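Long-range contacts in toxin protein (Yersinia entomophaga, PDB 6AQK), which probably transfers ADP-ribose to a target molecule, as the C-terminal ADP-ribosyltransferase toxin domain of RHS2: residues D16-K21 and G85-E90; L40-Y45 and D52-K57; S92-A97 and A172-G177; K159-H164 and H218-K223; L189-K194 and A224-R229. All blocks are in the same frame, centred on the assembly; numbering follows the deposited sequence. Where two conformers were deposited one is given.

Contact 1 (D16-K21 and G85-E90)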
# COMPACT_ATOMS: atom_id res chain seq x y z
N ASP A 16 10.97 -3.31 20.66
CA ASP A 16 9.84 -2.72 19.90
C ASP A 16 9.85 -3.38 18.50
O ASP A 16 10.91 -3.59 17.94
CB ASP A 16 9.91 -1.21 19.70
CG ASP A 16 9.61 -0.41 20.94
OD1 ASP A 16 9.05 -0.96 21.91
OD2 ASP A 16 9.94 0.79 20.93
N PRO A 17 8.68 -3.63 17.94
CA PRO A 17 8.53 -4.03 16.53
C PRO A 17 9.38 -3.23 15.56
O PRO A 17 9.43 -2.00 15.61
CB PRO A 17 7.07 -3.77 16.28
CG PRO A 17 6.40 -4.11 17.59
CD PRO A 17 7.37 -3.60 18.64
N ALA A 18 10.15 -3.93 14.74
CA ALA A 18 10.89 -3.33 13.68
C ALA A 18 9.99 -2.58 12.73
O ALA A 18 10.44 -1.62 12.09
CB ALA A 18 11.68 -4.39 12.94
N LEU A 19 8.72 -2.99 12.66
CA LEU A 19 7.75 -2.21 11.86
C LEU A 19 7.73 -0.69 12.15
O LEU A 19 7.53 0.11 11.20
CB LEU A 19 6.35 -2.79 11.98
CG LEU A 19 5.22 -2.29 11.16
CD1 LEU A 19 5.62 -2.41 9.71
CD2 LEU A 19 3.97 -3.13 11.39
N TYR A 20 7.94 -0.28 13.42
CA TYR A 20 7.98 1.14 13.76
C TYR A 20 9.00 1.89 12.91
O TYR A 20 8.75 3.07 12.55
CB TYR A 20 8.37 1.40 15.20
CG TYR A 20 7.27 1.19 16.21
CD1 TYR A 20 6.24 2.11 16.39
CD2 TYR A 20 7.35 0.13 17.10
CE1 TYR A 20 5.26 1.87 17.36
CE2 TYR A 20 6.39 -0.11 18.05
CZ TYR A 20 5.36 0.73 18.19
OH TYR A 20 4.50 0.37 19.17
N LYS A 21 10.17 1.31 12.71
CA LYS A 21 11.20 1.93 11.84
C LYS A 21 10.73 2.33 10.44
O LYS A 21 11.14 3.36 9.92
CB LYS A 21 12.49 1.09 11.75
CG LYS A 21 13.26 0.94 13.08
CD LYS A 21 14.38 -0.08 12.94
N GLY A 85 13.94 -7.48 6.60
CA GLY A 85 14.17 -8.83 7.11
C GLY A 85 13.60 -9.08 8.47
O GLY A 85 12.82 -10.05 8.66
N LYS A 86 13.92 -8.18 9.42
CA LYS A 86 13.36 -8.27 10.75
C LYS A 86 11.89 -8.16 10.81
O LYS A 86 11.27 -8.89 11.58
CB LYS A 86 13.97 -7.26 11.73
CG LYS A 86 15.47 -7.47 11.89
CD LYS A 86 15.92 -7.27 13.35
CE LYS A 86 15.71 -5.85 13.82
NZ LYS A 86 16.48 -4.91 12.94
N ILE A 87 11.30 -7.26 9.99
CA ILE A 87 9.85 -7.10 9.99
C ILE A 87 9.17 -8.45 9.62
O ILE A 87 8.22 -8.85 10.23
CB ILE A 87 9.43 -5.93 9.05
CG1 ILE A 87 9.84 -4.61 9.69
CG2 ILE A 87 7.97 -5.93 8.77
CD1 ILE A 87 9.75 -3.41 8.77
N ASP A 88 9.73 -9.12 8.64
CA ASP A 88 9.15 -10.40 8.19
C ASP A 88 9.38 -11.52 9.21
O ASP A 88 8.52 -12.35 9.39
CB ASP A 88 9.71 -10.75 6.79
CG ASP A 88 8.99 -10.01 5.67
OD1 ASP A 88 7.80 -9.76 5.88
OD2 ASP A 88 9.58 -9.70 4.61
N ALA A 89 10.55 -11.51 9.88
CA ALA A 89 10.88 -12.44 10.96
C ALA A 89 9.94 -12.32 12.14
O ALA A 89 9.44 -13.35 12.66
CB ALA A 89 12.28 -12.22 11.36
N GLU A 90 9.57 -11.07 12.44
CA GLU A 90 8.69 -10.75 13.54
C GLU A 90 7.26 -10.95 13.24
O GLU A 90 6.41 -10.85 14.16
CB GLU A 90 8.92 -9.30 13.98
CG GLU A 90 10.34 -9.06 14.52
CD GLU A 90 10.63 -7.66 14.92
OE1 GLU A 90 9.76 -6.79 14.74
OE2 GLU A 90 11.73 -7.42 15.47
O HOH W 1 12.66 -5.17 16.54
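Glu90 OE1 has two hydrogen-bonding partners. Across the contact, the backbone N of Ala18 donates to Glu90 OE1 at 2.9 Å. The bond is fairly straight, 159° at the hydrogen. It meets the oxygen on its syn side, 15° out of the carboxylate plane. The other partner is the hydroxyl of Tyr94, from the loop after helix 74-90. Glu90 OE2 takes a water at 2.7 Å. The same water donates to Asp16 O, also at 2.7 Å, and so bridges the carboxylate to the chain just before Pro17. The Glu90 side chain leaves with CG anti to its carbonyl carbon (chi1 -63°) and runs extended beyond CG, which carries the carboxylate across to residues 16-18.

Next to this polar patch the packing is apolar. The methyl of Ala18 points at helix 74-90. Ala18 CB lies 3.7 Å from Ile87 CG1 and 3.9 Å from Lys86 CB. The end of the Ile87 side chain comes nearer, with Ile87 CD1 3.8 Å from Ala18 O. Leu19 adds a looser touch, its CD1 4.3 Å from Ile87 CG2.

The contact joins the N-terminal segment to the last turns of helix 74-90. Its polar half uses main-chain atoms of 16-21. The Glu90 carboxylate takes the Ala18 amide directly and reaches Asp16 O through water, beside the apolar packing of Ala18 on Ile87.

Contact 2 (L40-Y45 and D52-K57)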
# COMPACT_ATOMS: atom_id res chain seq x y z
N LEU A 40 13.35 -1.81 -10.59
CA LEU A 40 14.42 -2.61 -11.10
C LEU A 40 14.00 -4.06 -11.22
O LEU A 40 14.86 -4.86 -11.37
CB LEU A 40 15.67 -2.47 -10.21
CG LEU A 40 16.30 -1.05 -10.27
CD1 LEU A 40 17.44 -0.90 -9.24
CD2 LEU A 40 16.82 -0.75 -11.68
N ASN A 41 12.71 -4.36 -11.10
CA ASN A 41 12.23 -5.73 -11.11
C ASN A 41 12.99 -6.70 -10.21
O ASN A 41 13.24 -7.83 -10.57
CB ASN A 41 12.18 -6.18 -12.59
CG ASN A 41 11.34 -5.24 -13.44
OD1 ASN A 41 11.82 -4.68 -14.39
ND2 ASN A 41 10.10 -5.00 -13.03
N ILE A 42 13.38 -6.27 -9.01
CA ILE A 42 14.07 -7.18 -8.10
C ILE A 42 13.03 -8.12 -7.46
O ILE A 42 12.01 -7.64 -6.94
CB ILE A 42 14.76 -6.41 -6.94
CG1 ILE A 42 15.75 -5.31 -7.40
CG2 ILE A 42 15.39 -7.38 -5.98
CD1 ILE A 42 16.96 -5.80 -8.12
N SER A 43 13.26 -9.42 -7.44
CA SER A 43 12.20 -10.36 -6.94
C SER A 43 12.04 -10.37 -5.45
O SER A 43 10.95 -10.59 -4.93
CB SER A 43 12.40 -11.80 -7.44
OG SER A 43 13.70 -12.26 -7.22
N HIS A 44 13.13 -10.11 -4.74
CA HIS A 44 13.10 -10.17 -3.31
C HIS A 44 14.17 -9.26 -2.77
O HIS A 44 15.28 -9.27 -3.26
CB HIS A 44 13.28 -11.60 -2.80
CG HIS A 44 12.92 -11.75 -1.35
ND1 HIS A 44 13.79 -11.45 -0.34
CD2 HIS A 44 11.75 -12.09 -0.76
CE1 HIS A 44 13.20 -11.66 0.82
NE2 HIS A 44 11.96 -12.04 0.59
N TYR A 45 13.84 -8.53 -1.72
CA TYR A 45 14.76 -7.55 -1.10
C TYR A 45 16.06 -8.17 -0.58
O TYR A 45 17.06 -7.45 -0.43
CB TYR A 45 14.11 -6.78 0.08
CG TYR A 45 13.61 -7.60 1.24
CD1 TYR A 45 14.46 -8.05 2.26
CD2 TYR A 45 12.27 -7.95 1.33
CE1 TYR A 45 13.98 -8.84 3.31
CE2 TYR A 45 11.78 -8.69 2.39
CZ TYR A 45 12.65 -9.16 3.36
OH TYR A 45 12.11 -9.88 4.36
N ASP A 52 25.20 -1.49 -6.58
CA ASP A 52 25.58 -0.12 -6.96
C ASP A 52 24.51 0.51 -7.77
O ASP A 52 24.20 1.69 -7.63
CB ASP A 52 26.86 -0.15 -7.79
CG ASP A 52 27.86 -1.12 -7.26
OD1 ASP A 52 28.47 -0.79 -6.22
OD2 ASP A 52 27.98 -2.23 -7.84
N ASN A 53 23.97 -0.28 -8.70
CA ASN A 53 22.88 0.22 -9.48
C ASN A 53 21.63 0.44 -8.60
O ASN A 53 20.89 1.38 -8.85
CB ASN A 53 22.51 -0.70 -10.68
CG ASN A 53 21.63 0.03 -11.65
OD1 ASN A 53 21.91 1.19 -11.97
ND2 ASN A 53 20.48 -0.58 -12.06
N PHE A 54 21.38 -0.47 -7.67
CA PHE A 54 20.21 -0.32 -6.80
C PHE A 54 20.31 0.99 -6.02
O PHE A 54 19.38 1.84 -5.97
CB PHE A 54 20.07 -1.53 -5.87
CG PHE A 54 18.86 -1.43 -4.99
CD1 PHE A 54 17.63 -1.86 -5.45
CD2 PHE A 54 18.94 -0.79 -3.77
CE1 PHE A 54 16.51 -1.70 -4.65
CE2 PHE A 54 17.80 -0.59 -2.98
CZ PHE A 54 16.62 -1.06 -3.43
N ILE A 55 21.46 1.18 -5.40
CA ILE A 55 21.67 2.35 -4.57
C ILE A 55 21.47 3.61 -5.36
O ILE A 55 20.80 4.55 -4.89
CB ILE A 55 23.04 2.28 -3.85
CG1 ILE A 55 22.96 1.22 -2.75
CG2 ILE A 55 23.39 3.62 -3.22
CD1 ILE A 55 24.30 0.64 -2.29
N SER A 56 22.01 3.63 -6.58
CA SER A 56 21.88 4.78 -7.44
C SER A 56 20.40 5.19 -7.77
O SER A 56 19.96 6.36 -7.62
CB SER A 56 22.69 4.53 -8.71
OG SER A 56 22.50 5.64 -9.56
N LYS A 57 19.61 4.18 -8.12
CA LYS A 57 18.20 4.36 -8.35
C LYS A 57 17.47 4.78 -7.08
O LYS A 57 16.66 5.69 -7.09
CB LYS A 57 17.60 3.02 -8.84
CG LYS A 57 16.14 3.09 -9.28
CD LYS A 57 15.92 4.21 -10.30
CE LYS A 57 15.12 3.73 -11.48
NZ LYS A 57 15.21 4.75 -12.56
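Leu40 reaches toward helix 51-63 and splits its two methyls over three residues. Its CG is anti to the carbonyl carbon (chi1 -67°), which sends the branched end out at the helix. Leu40 CD1 does most of the touching. Leu40 CD1 lies 3.7 Å from Phe54 CA. On the ring, Phe54 CD1 is 3.9 Å from Leu40 CD1. One turn on, Lys57 CB is also 3.9 Å from Leu40 CD1. Leu40 CD2 meets the Asn53 amide, 3.7 Å from Asn53 ND2.

Phe54 has CG anti to its backbone N (chi1 -178°). This swings the ring off the helix toward the loop, where the Leu40 methyl approaches it obliquely. Ile42 comes to the same ring atom from further along the loop, with CG1 4.4 Å from Phe54 CD1. Beyond the contact, the ring meets Phe33 edge-to-face and also touches Phe77. Lys57 offers only the root of its side chain. Its chain bends at chi2 and chi3, and its NZ leads away to a long, weak ion pair with Glu60.

The loop turns here because Asn41, with positive phi, is the C-prime residue of a Schellman motif that ends helix 27-39. Ile42 N bonds back to Leu37 O in it. No hydrogen bond joins the two segments. The helix-loop-helix junction is held at this point by van der Waals contact, buried at Phe54 and more open to solvent at Asn53.

Contact 3 (S92-A97 and A172-G177)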
# COMPACT_ATOMS: atom_id res chain seq x y z
N SER A 92 4.80 -12.99 12.43
CA SER A 92 3.83 -13.91 13.07
C SER A 92 3.57 -13.53 14.53
O SER A 92 2.52 -13.84 15.02
CB SER A 92 4.22 -15.38 12.87
OG SER A 92 5.18 -15.70 13.83
N GLY A 93 4.50 -12.83 15.19
CA GLY A 93 4.38 -12.40 16.58
C GLY A 93 3.59 -11.10 16.73
O GLY A 93 3.29 -10.72 17.83
N TYR A 94 3.24 -10.39 15.63
CA TYR A 94 2.44 -9.17 15.71
C TYR A 94 0.98 -9.47 15.92
O TYR A 94 0.51 -10.51 15.52
CB TYR A 94 2.64 -8.37 14.40
CG TYR A 94 4.02 -7.82 14.16
CD1 TYR A 94 4.98 -7.70 15.16
CD2 TYR A 94 4.36 -7.33 12.86
CE1 TYR A 94 6.24 -7.13 14.91
CE2 TYR A 94 5.58 -6.75 12.61
CZ TYR A 94 6.53 -6.65 13.62
OH TYR A 94 7.74 -6.08 13.29
N HIS A 95 0.22 -8.53 16.50
CA HIS A 95 -1.15 -8.76 16.86
C HIS A 95 -1.97 -8.76 15.57
O HIS A 95 -1.99 -7.75 14.86
CB HIS A 95 -1.65 -7.61 17.77
CG HIS A 95 -1.00 -7.53 19.13
ND1 HIS A 95 0.14 -6.79 19.38
CD2 HIS A 95 -1.41 -8.00 20.34
CE1 HIS A 95 0.43 -6.84 20.67
NE2 HIS A 95 -0.49 -7.56 21.28
N SER A 96 -2.67 -9.85 15.27
CA SER A 96 -3.44 -9.91 14.02
C SER A 96 -4.63 -9.05 14.18
O SER A 96 -5.21 -8.98 15.27
CB SER A 96 -3.89 -11.32 13.71
OG SER A 96 -2.78 -12.10 13.33
N ALA A 97 -5.02 -8.35 13.13
CA ALA A 97 -6.24 -7.54 13.21
C ALA A 97 -7.39 -8.50 13.09
O ALA A 97 -7.28 -9.45 12.36
CB ALA A 97 -6.28 -6.51 12.10
N ALA A 172 -2.96 -11.57 6.54
CA ALA A 172 -1.71 -11.13 7.15
C ALA A 172 -1.76 -9.72 7.75
O ALA A 172 -0.75 -9.18 8.11
CB ALA A 172 -0.59 -11.20 6.08
N GLY A 173 -2.95 -9.14 7.94
CA GLY A 173 -3.07 -7.78 8.45
C GLY A 173 -2.84 -7.76 9.95
O GLY A 173 -3.41 -8.56 10.69
N VAL A 174 -2.05 -6.80 10.40
CA VAL A 174 -1.80 -6.68 11.79
C VAL A 174 -2.15 -5.32 12.36
O VAL A 174 -2.01 -4.25 11.70
CB VAL A 174 -0.33 -6.95 12.04
CG1 VAL A 174 0.04 -8.34 11.59
CG2 VAL A 174 0.60 -5.93 11.41
N SER A 175 -2.62 -5.35 13.59
CA SER A 175 -2.87 -4.16 14.36
C SER A 175 -1.67 -3.91 15.18
O SER A 175 -1.62 -4.23 16.36
CB SER A 175 -4.15 -4.34 15.17
OG SER A 175 -4.38 -3.19 15.92
N GLU A 176 -0.63 -3.38 14.55
CA GLU A 176 0.65 -3.25 15.19
C GLU A 176 1.39 -2.01 14.69
O GLU A 176 1.32 -1.72 13.55
CB GLU A 176 1.45 -4.53 14.88
CG GLU A 176 2.62 -4.78 15.77
CD GLU A 176 2.23 -5.18 17.17
OE1 GLU A 176 2.56 -4.42 18.04
OE2 GLU A 176 1.58 -6.22 17.44
N GLY A 177 2.12 -1.32 15.56
CA GLY A 177 2.91 -0.16 15.14
C GLY A 177 2.32 1.20 15.48
O GLY A 177 1.45 1.34 16.31
O HOH W 2 -2.90 -11.26 10.58
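His95, Ser96 and Ala97 pair with Gly173, Val174 and Ser175 in a single beta bridge between two loops, at the border between the helices and the sheet. Ser96 and Val174 are the bridged pair, their CA atoms 4.2 Å apart. Ser175 N donates to His95 O at 2.8 Å. Ala97 N donates to Gly173 O at 2.9 Å, almost straight at 176°. A water also links Ser96 OG to Gly173 O.

Glu176 extends the contact. Its CG is anti to the backbone N (chi1 -162°) and the chain bends at chi2, which sets CG over the Tyr94 ring and the carboxylate at His95. Glu176 OE2 accepts from His95 N at 2.8 Å, through the lone pair away from the other oxygen. His95 ND1 bonds to the same OE2, with the carboxylate at the ring edge and the two planes 30° apart. The His95 ND1 to Glu176 OE2 distance of 2.5 Å is very short, and doubtful because His95 adopts two conformers. Glu176 CG makes a CH-pi contact with Tyr94, 4.1 Å from the ring centroid. Val174 CG1 packs on Tyr94 CB at 3.8 Å.

The Tyr94 ring meets Trp91, just after helix 74-90, edge-to-face. The backbone of Val174 also bonds to Thr186 of strand 184-187.

Contact 4 (K159-H164 and H218-K223)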
# COMPACT_ATOMS: atom_id res chain seq x y z
N LYS A 159 -9.11 10.97 -0.77
CA LYS A 159 -8.27 10.42 -1.83
C LYS A 159 -9.05 10.02 -3.04
O LYS A 159 -10.19 9.55 -2.93
CB LYS A 159 -7.51 9.18 -1.32
CG LYS A 159 -6.62 9.49 -0.16
CD LYS A 159 -5.32 10.02 -0.65
CE LYS A 159 -4.28 10.16 0.48
NZ LYS A 159 -4.77 11.20 1.40
N THR A 160 -8.41 10.16 -4.19
CA THR A 160 -9.05 9.87 -5.46
C THR A 160 -9.43 8.39 -5.59
O THR A 160 -10.46 8.04 -6.21
CB THR A 160 -8.21 10.40 -6.64
OG1 THR A 160 -7.97 11.79 -6.45
CG2 THR A 160 -8.89 10.18 -7.99
N ILE A 161 -8.57 7.51 -5.08
CA ILE A 161 -8.76 6.07 -5.21
C ILE A 161 -8.95 5.52 -3.79
O ILE A 161 -8.23 5.87 -2.85
CB ILE A 161 -7.52 5.41 -5.87
CG1 ILE A 161 -7.35 6.02 -7.26
CG2 ILE A 161 -7.65 3.89 -5.93
CD1 ILE A 161 -6.02 5.81 -7.91
N MET A 162 -9.94 4.65 -3.63
CA MET A 162 -10.10 3.96 -2.37
C MET A 162 -10.10 2.46 -2.63
O MET A 162 -10.81 1.96 -3.51
CB MET A 162 -11.38 4.33 -1.63
CG MET A 162 -11.46 3.75 -0.23
SD MET A 162 -13.09 3.90 0.61
CE MET A 162 -13.85 2.50 -0.13
N TRP A 163 -9.35 1.72 -1.84
CA TRP A 163 -9.46 0.29 -1.82
C TRP A 163 -10.42 -0.16 -0.73
O TRP A 163 -10.43 0.37 0.36
CB TRP A 163 -8.11 -0.34 -1.49
CG TRP A 163 -6.90 0.07 -2.26
CD1 TRP A 163 -6.24 1.26 -2.21
CD2 TRP A 163 -6.10 -0.78 -3.17
NE1 TRP A 163 -5.11 1.23 -3.00
CE2 TRP A 163 -4.99 -0.00 -3.59
CE3 TRP A 163 -6.22 -2.09 -3.65
CZ2 TRP A 163 -4.01 -0.51 -4.43
CZ3 TRP A 163 -5.23 -2.59 -4.47
CH2 TRP A 163 -4.15 -1.78 -4.88
N HIS A 164 -11.19 -1.19 -1.03
CA HIS A 164 -12.06 -1.81 -0.05
C HIS A 164 -11.64 -3.25 0.01
O HIS A 164 -11.86 -4.02 -0.93
CB HIS A 164 -13.52 -1.70 -0.49
CG HIS A 164 -14.47 -2.32 0.47
ND1 HIS A 164 -15.80 -2.49 0.19
CD2 HIS A 164 -14.27 -2.83 1.71
CE1 HIS A 164 -16.40 -3.04 1.22
NE2 HIS A 164 -15.50 -3.25 2.17
N HIS A 218 -13.88 9.96 -3.88
CA HIS A 218 -13.26 8.85 -4.62
C HIS A 218 -13.84 8.80 -6.05
O HIS A 218 -15.03 8.68 -6.26
CB HIS A 218 -13.54 7.50 -3.91
CG HIS A 218 -13.32 7.52 -2.44
ND1 HIS A 218 -12.18 8.08 -1.89
CD2 HIS A 218 -14.07 7.08 -1.40
CE1 HIS A 218 -12.25 7.98 -0.57
NE2 HIS A 218 -13.39 7.39 -0.25
N ARG A 219 -12.99 8.82 -7.05
CA ARG A 219 -13.40 8.50 -8.42
C ARG A 219 -13.26 7.02 -8.75
O ARG A 219 -13.86 6.54 -9.70
CB ARG A 219 -12.63 9.40 -9.45
CG ARG A 219 -12.68 10.91 -9.13
CD ARG A 219 -14.00 11.55 -9.59
NE ARG A 219 -15.24 11.13 -8.93
CZ ARG A 219 -15.69 11.59 -7.74
NH1 ARG A 219 -16.81 11.11 -7.23
NH2 ARG A 219 -15.01 12.49 -7.02
N TYR A 220 -12.40 6.29 -8.02
CA TYR A 220 -12.13 4.89 -8.31
C TYR A 220 -12.11 4.06 -7.01
O TYR A 220 -11.55 4.49 -6.00
CB TYR A 220 -10.77 4.68 -9.00
CG TYR A 220 -10.78 5.39 -10.30
CD1 TYR A 220 -11.40 4.80 -11.38
CD2 TYR A 220 -10.32 6.69 -10.41
CE1 TYR A 220 -11.52 5.47 -12.59
CE2 TYR A 220 -10.43 7.41 -11.62
CZ TYR A 220 -11.05 6.77 -12.70
OH TYR A 220 -11.23 7.38 -13.94
N ILE A 221 -12.78 2.92 -7.07
CA ILE A 221 -12.79 1.93 -6.02
C ILE A 221 -12.16 0.64 -6.49
O ILE A 221 -12.54 0.07 -7.54
CB ILE A 221 -14.21 1.62 -5.50
CG1 ILE A 221 -14.99 2.93 -5.19
CG2 ILE A 221 -14.12 0.68 -4.27
CD1 ILE A 221 -14.45 3.83 -4.06
N ILE A 222 -11.18 0.19 -5.75
CA ILE A 222 -10.59 -1.13 -5.98
C ILE A 222 -11.11 -2.05 -4.88
O ILE A 222 -10.81 -1.87 -3.75
CB ILE A 222 -9.07 -1.10 -5.98
CG1 ILE A 222 -8.54 -0.02 -6.94
CG2 ILE A 222 -8.57 -2.48 -6.30
CD1 ILE A 222 -7.04 0.20 -6.76
N LYS A 223 -11.86 -3.09 -5.25
CA LYS A 223 -12.24 -4.15 -4.34
C LYS A 223 -11.26 -5.31 -4.49
O LYS A 223 -11.00 -5.78 -5.58
CB LYS A 223 -13.64 -4.67 -4.68
CG LYS A 223 -14.68 -3.56 -4.54
CD LYS A 223 -16.13 -4.04 -4.54
CE LYS A 223 -16.51 -4.81 -3.29
NZ LYS A 223 -17.86 -5.43 -3.56
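Strands 161-164 and 220-223 run parallel, 22° apart, with axes 4.6 Å from each other. They are the parallel pair of the five-stranded mixed sheet, and strand 161-167 is also paired with strand 101-106. Tyr220 O accepts from Met162 N, Met162 O from Ile222 N, and Ile222 O from His164 N. Just before the strands, Thr160 O takes two donors, Arg219 N at 2.8 Å and Tyr220 N at 3.2 Å.

On one face of the sheet, Trp163 and Ile222 lie side by side. Ile222 CD1 sits over the centre of the indole six-membered ring of Trp163, 3.7 Å from its centroid. Ile161 CG2 closes on the same Ile222 CD1 at 3.8 Å. On the other face Met162 CB packs against Ile221 CD1. Met162 CB also lies over the centre of the His218 ring, 3.7 Å from its centroid. Met162 CG is anti to the backbone N (chi1 -172°), and the chain runs on to bring SD obliquely to the same ring.

His218 ND1 donates to Lys159 O at 2.7 Å, nearly in the ring plane. One bond at the ring edge and one methylene over its face thus fix the rotation of this buried imidazole.

Contact 5 (L189-K194 and A224-R229)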
# COMPACT_ATOMS: atom_id res chain seq x y z
N LEU A 189 5.09 -6.55 3.17
CA LEU A 189 5.66 -6.57 1.81
C LEU A 189 5.37 -7.94 1.13
O LEU A 189 5.51 -9.00 1.77
CB LEU A 189 7.15 -6.33 1.88
CG LEU A 189 7.86 -6.13 0.51
CD1 LEU A 189 7.22 -4.99 -0.31
CD2 LEU A 189 9.34 -5.86 0.73
N TYR A 190 4.94 -7.93 -0.12
CA TYR A 190 4.54 -9.15 -0.87
C TYR A 190 3.26 -9.81 -0.41
O TYR A 190 2.91 -10.88 -0.88
CB TYR A 190 5.65 -10.20 -1.04
CG TYR A 190 7.03 -9.61 -1.30
CD1 TYR A 190 7.26 -8.72 -2.33
CD2 TYR A 190 8.13 -10.02 -0.54
CE1 TYR A 190 8.51 -8.17 -2.58
CE2 TYR A 190 9.41 -9.47 -0.78
CZ TYR A 190 9.60 -8.58 -1.80
OH TYR A 190 10.85 -8.05 -2.06
N ASN A 191 2.48 -9.12 0.43
CA ASN A 191 1.16 -9.60 0.81
C ASN A 191 0.38 -9.97 -0.45
O ASN A 191 0.36 -9.21 -1.42
CB ASN A 191 0.45 -8.49 1.57
CG ASN A 191 -0.94 -8.87 1.99
OD1 ASN A 191 -1.09 -9.84 2.71
ND2 ASN A 191 -1.96 -8.11 1.54
N ARG A 192 -0.28 -11.12 -0.39
CA ARG A 192 -1.09 -11.59 -1.49
C ARG A 192 -2.49 -11.05 -1.42
O ARG A 192 -3.15 -11.17 -0.40
CB ARG A 192 -1.13 -13.15 -1.50
CG ARG A 192 0.22 -13.74 -1.91
CD ARG A 192 0.31 -15.27 -1.98
NE ARG A 192 -0.74 -15.91 -1.21
CZ ARG A 192 -1.78 -16.61 -1.70
NH1 ARG A 192 -2.64 -17.14 -0.85
NH2 ARG A 192 -1.95 -16.83 -3.01
N MET A 193 -2.94 -10.52 -2.54
CA MET A 193 -4.31 -10.04 -2.67
C MET A 193 -4.89 -10.46 -4.03
O MET A 193 -4.18 -10.68 -5.01
CB MET A 193 -4.40 -8.55 -2.48
CG MET A 193 -3.73 -7.69 -3.52
SD MET A 193 -4.01 -5.88 -3.27
CE MET A 193 -3.25 -5.67 -1.69
N LYS A 194 -6.21 -10.54 -4.07
CA LYS A 194 -6.94 -10.88 -5.28
C LYS A 194 -7.83 -9.70 -5.61
O LYS A 194 -8.66 -9.38 -4.79
CB LYS A 194 -7.76 -12.13 -5.02
CG LYS A 194 -8.59 -12.60 -6.20
CD LYS A 194 -9.44 -13.72 -5.65
CE LYS A 194 -10.56 -14.18 -6.57
NZ LYS A 194 -9.98 -15.13 -7.56
N ALA A 224 -10.77 -5.78 -3.35
CA ALA A 224 -9.80 -6.84 -3.28
C ALA A 224 -9.94 -7.65 -2.02
O ALA A 224 -10.46 -7.18 -1.01
CB ALA A 224 -8.41 -6.26 -3.35
N ARG A 225 -9.45 -8.90 -2.07
CA ARG A 225 -9.45 -9.80 -0.96
C ARG A 225 -8.08 -9.97 -0.48
O ARG A 225 -7.18 -10.14 -1.30
CB ARG A 225 -9.98 -11.16 -1.38
CG ARG A 225 -11.28 -11.10 -2.16
CD ARG A 225 -11.78 -12.48 -2.64
NE ARG A 225 -12.01 -13.45 -1.56
CZ ARG A 225 -13.01 -13.41 -0.67
NH1 ARG A 225 -13.91 -12.43 -0.69
NH2 ARG A 225 -13.11 -14.36 0.25
N MET A 226 -7.89 -9.87 0.83
CA MET A 226 -6.53 -10.13 1.40
C MET A 226 -6.48 -11.64 1.69
O MET A 226 -7.34 -12.15 2.35
CB MET A 226 -6.33 -9.30 2.65
CG MET A 226 -6.44 -7.80 2.40
SD MET A 226 -5.15 -7.28 1.26
CE MET A 226 -4.62 -5.71 1.95
N LEU A 227 -5.51 -12.32 1.13
CA LEU A 227 -5.46 -13.80 1.13
C LEU A 227 -4.57 -14.30 2.25
O LEU A 227 -3.72 -13.54 2.74
CB LEU A 227 -4.86 -14.30 -0.20
CG LEU A 227 -5.53 -13.79 -1.49
CD1 LEU A 227 -4.86 -14.28 -2.78
CD2 LEU A 227 -7.00 -14.15 -1.46
N PRO A 228 -4.76 -15.59 2.63
CA PRO A 228 -4.03 -16.14 3.75
C PRO A 228 -2.57 -16.16 3.49
O PRO A 228 -2.15 -16.23 2.32
CB PRO A 228 -4.62 -17.54 3.96
CG PRO A 228 -5.94 -17.53 3.27
CD PRO A 228 -5.85 -16.49 2.17
N ARG A 229 -1.84 -16.08 4.61
CA ARG A 229 -0.43 -15.64 4.68
C ARG A 229 0.57 -16.60 4.00
O ARG A 229 0.27 -17.78 3.78
CB ARG A 229 -0.06 -15.38 6.17
O HOH W 3 -3.35 -10.94 3.68
O HOH W 4 -0.58 -12.58 2.16
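Arg192 and Leu227 cross at about a right angle. Leu227 CD1 lies over one face of the guanidinium, offset toward its rim, and Leu227 CB is 3.7 Å from Arg192 NH1. At the edge, in plane, Arg192 NH1 gives a weak bond to Pro228 O at 3.3 Å. The stronger partner of this group is Glu138, which takes NH2 in a salt bridge.

Met193 and Met226 lie side by side on one face of the sheet. Met193 CG stands between its backbone N and carbonyl carbon (chi1 67°), and with a further bend at chi3 this brings Met193 CE to 3.9 Å from Met226 SD. Asn191 crosses Met226 squarely, with ND2 3.3 Å from SD. Asn191 OD1 accepts from two waters. Both also donate to Leu227 O, one of them weakly, and that one accepts from Arg192 N.

On the other face the Lys194 and Arg225 chains run alongside, CD to CD at 4.0 Å. Their charged ends separate. Lys194 goes to Asp136, and Arg225 to Asp166 and Glu168. The backbones of these two residues form an antiparallel hydrogen-bonded pair, with Arg225 N to Lys194 O at 2.9 Å and Lys194 N to Arg225 O at 3.0 Å.

Strand 192-200 is also paired with strand 131-140, and strand 220-226 with strand 161-167. The two methionines pack on Phe165 of that last strand.

In the fold
Contacts 4 and 5 join three neighbouring strands of the five-stranded mixed sheet and share strand 220-226, parallel in one and antiparallel in the other. Regular backbone bonds dominate there, with side chains sorted onto two faces. Contacts 1 to 3 involve helices or loops and follow no such repeat. Contact 2 is a surface contact and has no hydrogen bond between its segments. Contacts 1, 3, 4 and 5 are partly buried, with more buried residues in 4 and 5. Contacts 1 and 3, about 11 Å apart between centres, each use a glutamate to take a backbone amide. Tyr94 connects them. Tyr45, in the loop of contact 2, probably bonds to Asp88 of contact 1 and touches Leu189 of contact 5, so the helical part meets the loop that leads into strand 192-200.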